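Local coordinates for putative hydroxymethylglutaryl-CoA synthase (Streptococcus mutans, PDB 3SQZ), which binds coenzyme A in a thiolase-fold structure and probably condenses acetyl-CoA with acetoacetyl-CoA to give 3-hydroxy-3-methylglutaryl-CoA, at residues V124-H127 against S128-I132; K198-R201 against I202-H206. All blocks are in the same frame, centred on the assembly; numbering follows the deposited sequence.

Interaction 1 of 2, residues V124-H127 against S128-I132; sequences VYVH and SLLGI
Val-126 and Leu-130, one helical turn apart, set their side chains side by side and pointing the same way, so the apolar contact is branch against branch: CG1 of Val-126 meets CD1 of Leu-130 at 3.4 Å, a tight fit for two methyl groups. With CG1 anti to the backbone N (chi1 180°), the valine carries this methyl on its carbonyl side, where the next turn brings Leu-130 CD1. Both residues also pack on helix 85-94.

The second side-chain contact bridges the helix end. Ring atom CD2 of His-127 lies 3.6 Å from the CG2 methyl of Ile-132, the two side chains crossing at a slant, while NE2 of the imidazole hydrogen-bonds to the carbonyl O of Gln-133.

Backbone hydrogen bonds supply the frame. Leu-129 N reaches Tyr-125 O at 2.8 Å with an almost straight N-H (168°), and Leu-130 N follows to Val-126 O at 3.0 Å. A water adds a bridge, donating to His-127 O and Ile-132 O. Gly-131, the first residue to leave helical geometry, has positive phi (69°), a value that favours glycine; with Ile-132 N bonded to His-127 O (3.2 Å) and Gly-131 N to Ser-128 O (3.1 Å), this is a Schellman motif, here ending the helix of a beta-alpha-beta unit.

Interaction 2 of 2, residues K198-R201 against I202-H206; sequences KDPR and ILILH
Pro-200 and Ile-204 make the side-chain contact of this turn, four residues apart, and the residues before the proline lead the chain into it. Lys-198 ends its strand with its ammonium group facing the next carboxylate: NZ stands 3.9 Å from OD2 of Asp-199, a long salt bridge between neighbours in sequence. Asp-199 itself has positive phi (51°), which bends the chain away from the strand. At Pro-200 the ring turns back over the outgoing segment. Its CG touches CG1 of Ile-204 at 4.1 Å, the two side chains crossing at about a right angle, and lies 3.8 Å from the carbonyl O of Leu-203. This is loose van der Waals contact, with no hydrogen bond joining the two segments. The CB of Arg-201 points away from the following residues overall; the chain, bent at chi3 (-68°), ends with NH2 in a salt bridge to OD2 of Asp-40.

Beyond the arginine, Ile-202 and Leu-203 both face Ile-39, a classic beta bulge at the start of strand 203-213. That strand runs antiparallel to both its neighbours in the large mixed sheet, 37-45 and 346-354, while Leu-205 packs against helix 147-161.

Overall arrangement
Interactions 1 and 2 illustrate two ways a chain can leave or enter regular structure: a helix terminated by a Schellman turn and a strand begun by a bulge. They do not touch; their centres are 24 Å apart and their nearest atoms about 15 Å. Along the chain they come in series, interaction 1 following strand 105-111 and interaction 2 following strand 188-198, and the same mixed sheet ties them together: strand 137-141, which follows the first, is an outermost strand of the sheet within this chain, whereas 203-213 lies within the sheet. Their centres lie 20 and 19 Å from the centre of the chain; interaction 2 is buried and interaction 1 partly so. Both are away from the coenzyme A pocket and the predicted catalytic residues.

Interaction 1 of 2, residues V124-H127 against S128-I132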
loop_
_atom_site.group_PDB
_atom_site.type_symbol
_atom_site.label_atom_id
_atom_site.label_comp_id
_atom_site.label_asym_id
_atom_site.label_seq_id
_atom_site.Cartn_x
_atom_site.Cartn_y
_atom_site.Cartn_z
ATOM N N VAL A 124 6.753 -6.674 -15.274
ATOM C CA VAL A 124 7.797 -7.290 -16.088
ATOM C C VAL A 124 9.183 -6.829 -15.623
ATOM O O VAL A 124 10.112 -7.629 -15.536
ATOM C CB VAL A 124 7.578 -7.002 -17.581
ATOM C CG1 VAL A 124 8.764 -7.499 -18.398
ATOM C CG2 VAL A 124 6.278 -7.651 -18.055
ATOM N N TYR A 125 9.319 -5.541 -15.324
ATOM C CA TYR A 125 10.582 -5.022 -14.813
ATOM C C TYR A 125 10.935 -5.616 -13.463
ATOM O O TYR A 125 12.098 -5.896 -13.187
ATOM C CB TYR A 125 10.540 -3.503 -14.683
ATOM C CG TYR A 125 10.424 -2.764 -15.990
ATOM C CD1 TYR A 125 11.495 -2.704 -16.872
ATOM C CD2 TYR A 125 9.253 -2.109 -16.332
ATOM C CE1 TYR A 125 11.401 -2.008 -18.062
ATOM C CE2 TYR A 125 9.151 -1.413 -17.514
ATOM C CZ TYR A 125 10.224 -1.364 -18.376
ATOM O OH TYR A 125 10.099 -0.661 -19.547
ATOM N N VAL A 126 9.937 -5.785 -12.607
ATOM C CA VAL A 126 10.197 -6.363 -11.298
ATOM C C VAL A 126 10.686 -7.807 -11.446
ATOM O O VAL A 126 11.653 -8.222 -10.805
ATOM C CB VAL A 126 8.963 -6.272 -10.387
ATOM C CG1 VAL A 126 9.252 -6.886 -9.029
ATOM C CG2 VAL A 126 8.522 -4.817 -10.232
ATOM N N HIS A 127 10.018 -8.560 -12.311
ATOM C CA HIS A 127 10.421 -9.923 -12.619
ATOM C C HIS A 127 11.902 -9.988 -13.025
ATOM O O HIS A 127 12.664 -10.827 -12.544
ATOM C CB HIS A 127 9.527 -10.486 -13.728
ATOM C CG HIS A 127 9.902 -11.865 -14.154
ATOM N ND1 HIS A 127 10.880 -12.108 -15.094
ATOM C CD2 HIS A 127 9.454 -13.076 -13.752
ATOM C CE1 HIS A 127 11.020 -13.411 -15.251
ATOM N NE2 HIS A 127 10.169 -14.023 -14.445
ATOM N N SER A 128 12.313 -9.078 -13.899
ATOM C CA SER A 128 13.674 -9.014 -14.408
ATOM C C SER A 128 14.681 -8.590 -13.334
ATOM O O SER A 128 15.718 -9.213 -13.135
ATOM C CB SER A 128 13.698 -8.012 -15.561
ATOM O OG SER A 128 14.989 -7.882 -16.112
ATOM N N LEU A 129 14.372 -7.485 -12.662
ATOM C CA LEU A 129 15.285 -6.922 -11.670
ATOM C C LEU A 129 15.556 -7.897 -10.530
ATOM O O LEU A 129 16.649 -7.905 -9.967
ATOM C CB LEU A 129 14.749 -5.603 -11.113
ATOM C CG LEU A 129 14.786 -4.409 -12.068
ATOM C CD1 LEU A 129 13.915 -3.276 -11.548
ATOM C CD2 LEU A 129 16.215 -3.930 -12.338
ATOM N N LEU A 130 14.561 -8.709 -10.185
ATOM C CA LEU A 130 14.684 -9.662 -9.087
ATOM C C LEU A 130 15.259 -11.006 -9.508
ATOM O O LEU A 130 15.538 -11.843 -8.662
ATOM C CB LEU A 130 13.334 -9.888 -8.415
ATOM C CG LEU A 130 12.746 -8.706 -7.655
ATOM C CD1 LEU A 130 11.280 -8.973 -7.344
ATOM C CD2 LEU A 130 13.555 -8.438 -6.400
ATOM N N GLY A 131 15.404 -11.236 -10.809
ATOM C CA GLY A 131 15.965 -12.494 -11.262
ATOM C C GLY A 131 15.050 -13.684 -11.017
ATOM O O GLY A 131 15.514 -14.791 -10.742
ATOM N N ILE A 132 13.746 -13.464 -11.121
ATOM C CA ILE A 132 12.788 -14.555 -10.981
ATOM C C ILE A 132 12.860 -15.492 -12.194
ATOM O O ILE A 132 13.170 -15.063 -13.308
ATOM C CB ILE A 132 11.374 -13.986 -10.732
ATOM C CG1 ILE A 132 11.361 -13.313 -9.347
ATOM C CG2 ILE A 132 10.309 -15.065 -10.826
ATOM C CD1 ILE A 132 10.167 -12.432 -9.089
HETATM O O HOH W 1 14.271 -12.647 -14.204
#

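Interaction 2 of 2, residues K198-R201 against I202-H206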
loop_
_atom_site.group_PDB
_atom_site.type_symbol
_atom_site.label_atom_id
_atom_site.label_comp_id
_atom_site.label_asym_id
_atom_site.label_seq_id
_atom_site.Cartn_x
_atom_site.Cartn_y
_atom_site.Cartn_z
ATOM N N LYS A 198 1.619 -21.890 -0.034
ATOM C CA LYS A 198 1.020 -22.844 0.883
ATOM C C LYS A 198 1.765 -22.824 2.213
ATOM O O LYS A 198 2.956 -22.526 2.260
ATOM C CB LYS A 198 1.065 -24.242 0.261
ATOM C CG LYS A 198 0.303 -25.292 1.034
ATOM C CD LYS A 198 0.275 -26.616 0.290
ATOM C CE LYS A 198 1.541 -27.424 0.536
ATOM N NZ LYS A 198 2.767 -26.729 0.053
ATOM N N ASP A 199 1.058 -23.135 3.295
ATOM C CA ASP A 199 1.657 -23.146 4.626
ATOM C C ASP A 199 2.393 -21.844 4.918
ATOM O O ASP A 199 3.577 -21.837 5.266
ATOM C CB ASP A 199 2.567 -24.355 4.770
ATOM C CG ASP A 199 1.806 -25.652 4.624
ATOM O OD1 ASP A 199 0.670 -25.726 5.143
ATOM O OD2 ASP A 199 2.321 -26.581 3.969
ATOM N N PRO A 200 1.675 -20.726 4.793
ATOM C CA PRO A 200 2.290 -19.415 5.005
ATOM C C PRO A 200 2.697 -19.200 6.457
ATOM O O PRO A 200 2.066 -19.719 7.383
ATOM C CB PRO A 200 1.158 -18.455 4.654
ATOM C CG PRO A 200 -0.067 -19.212 5.007
ATOM C CD PRO A 200 0.218 -20.620 4.591
ATOM N N ARG A 201 3.724 -18.383 6.653
ATOM C CA ARG A 201 4.244 -18.132 7.989
ATOM C C ARG A 201 3.632 -16.928 8.702
ATOM O O ARG A 201 3.883 -16.751 9.890
ATOM C CB ARG A 201 5.770 -18.048 7.955
ATOM C CG ARG A 201 6.404 -19.415 7.790
ATOM C CD ARG A 201 7.889 -19.363 7.554
ATOM N NE ARG A 201 8.190 -18.781 6.253
ATOM C CZ ARG A 201 9.416 -18.618 5.775
ATOM N NH1 ARG A 201 10.470 -18.984 6.498
ATOM N NH2 ARG A 201 9.585 -18.085 4.576
ATOM N N ILE A 202 2.830 -16.124 8.007
ATOM C CA ILE A 202 2.212 -14.964 8.648
ATOM C C ILE A 202 0.691 -15.059 8.749
ATOM O O ILE A 202 0.151 -15.099 9.856
ATOM C CB ILE A 202 2.611 -13.622 7.990
ATOM C CG1 ILE A 202 4.129 -13.433 8.042
ATOM C CG2 ILE A 202 1.889 -12.459 8.672
ATOM C CD1 ILE A 202 4.612 -12.193 7.312
ATOM N N LEU A 203 0.000 -15.106 7.607
ATOM C CA LEU A 203 -1.449 -14.972 7.610
ATOM C C LEU A 203 -2.091 -15.951 6.641
ATOM O O LEU A 203 -1.869 -15.876 5.429
ATOM C CB LEU A 203 -1.866 -13.541 7.239
ATOM C CG LEU A 203 -3.321 -13.155 7.521
ATOM C CD1 LEU A 203 -3.546 -12.936 9.015
ATOM C CD2 LEU A 203 -3.736 -11.918 6.721
ATOM N N ILE A 204 -2.911 -16.849 7.170
ATOM C CA ILE A 204 -3.726 -17.716 6.333
ATOM C C ILE A 204 -4.897 -16.909 5.794
ATOM O O ILE A 204 -5.604 -16.249 6.559
ATOM C CB ILE A 204 -4.274 -18.891 7.154
ATOM C CG1 ILE A 204 -3.121 -19.747 7.679
ATOM C CG2 ILE A 204 -5.224 -19.739 6.321
ATOM C CD1 ILE A 204 -3.476 -20.578 8.892
ATOM N N LEU A 205 -5.100 -16.953 4.480
ATOM C CA LEU A 205 -6.201 -16.228 3.856
ATOM C C LEU A 205 -7.412 -17.134 3.720
ATOM O O LEU A 205 -7.288 -18.310 3.379
ATOM C CB LEU A 205 -5.788 -15.712 2.480
ATOM C CG LEU A 205 -4.699 -14.642 2.478
ATOM C CD1 LEU A 205 -4.231 -14.356 1.060
ATOM C CD2 LEU A 205 -5.203 -13.378 3.146
ATOM N N HIS A 206 -8.590 -16.593 4.000
ATOM C CA HIS A 206 -9.809 -17.389 3.926
ATOM C C HIS A 206 -10.634 -17.085 2.692
ATOM O O HIS A 206 -10.410 -16.092 2.019
ATOM C CB HIS A 206 -10.612 -17.213 5.203
ATOM C CG HIS A 206 -9.866 -17.676 6.414
ATOM N ND1 HIS A 206 -9.471 -16.829 7.427
ATOM C CD2 HIS A 206 -9.390 -18.899 6.739
ATOM C CE1 HIS A 206 -8.812 -17.519 8.342
ATOM N NE2 HIS A 206 -8.751 -18.777 7.949
#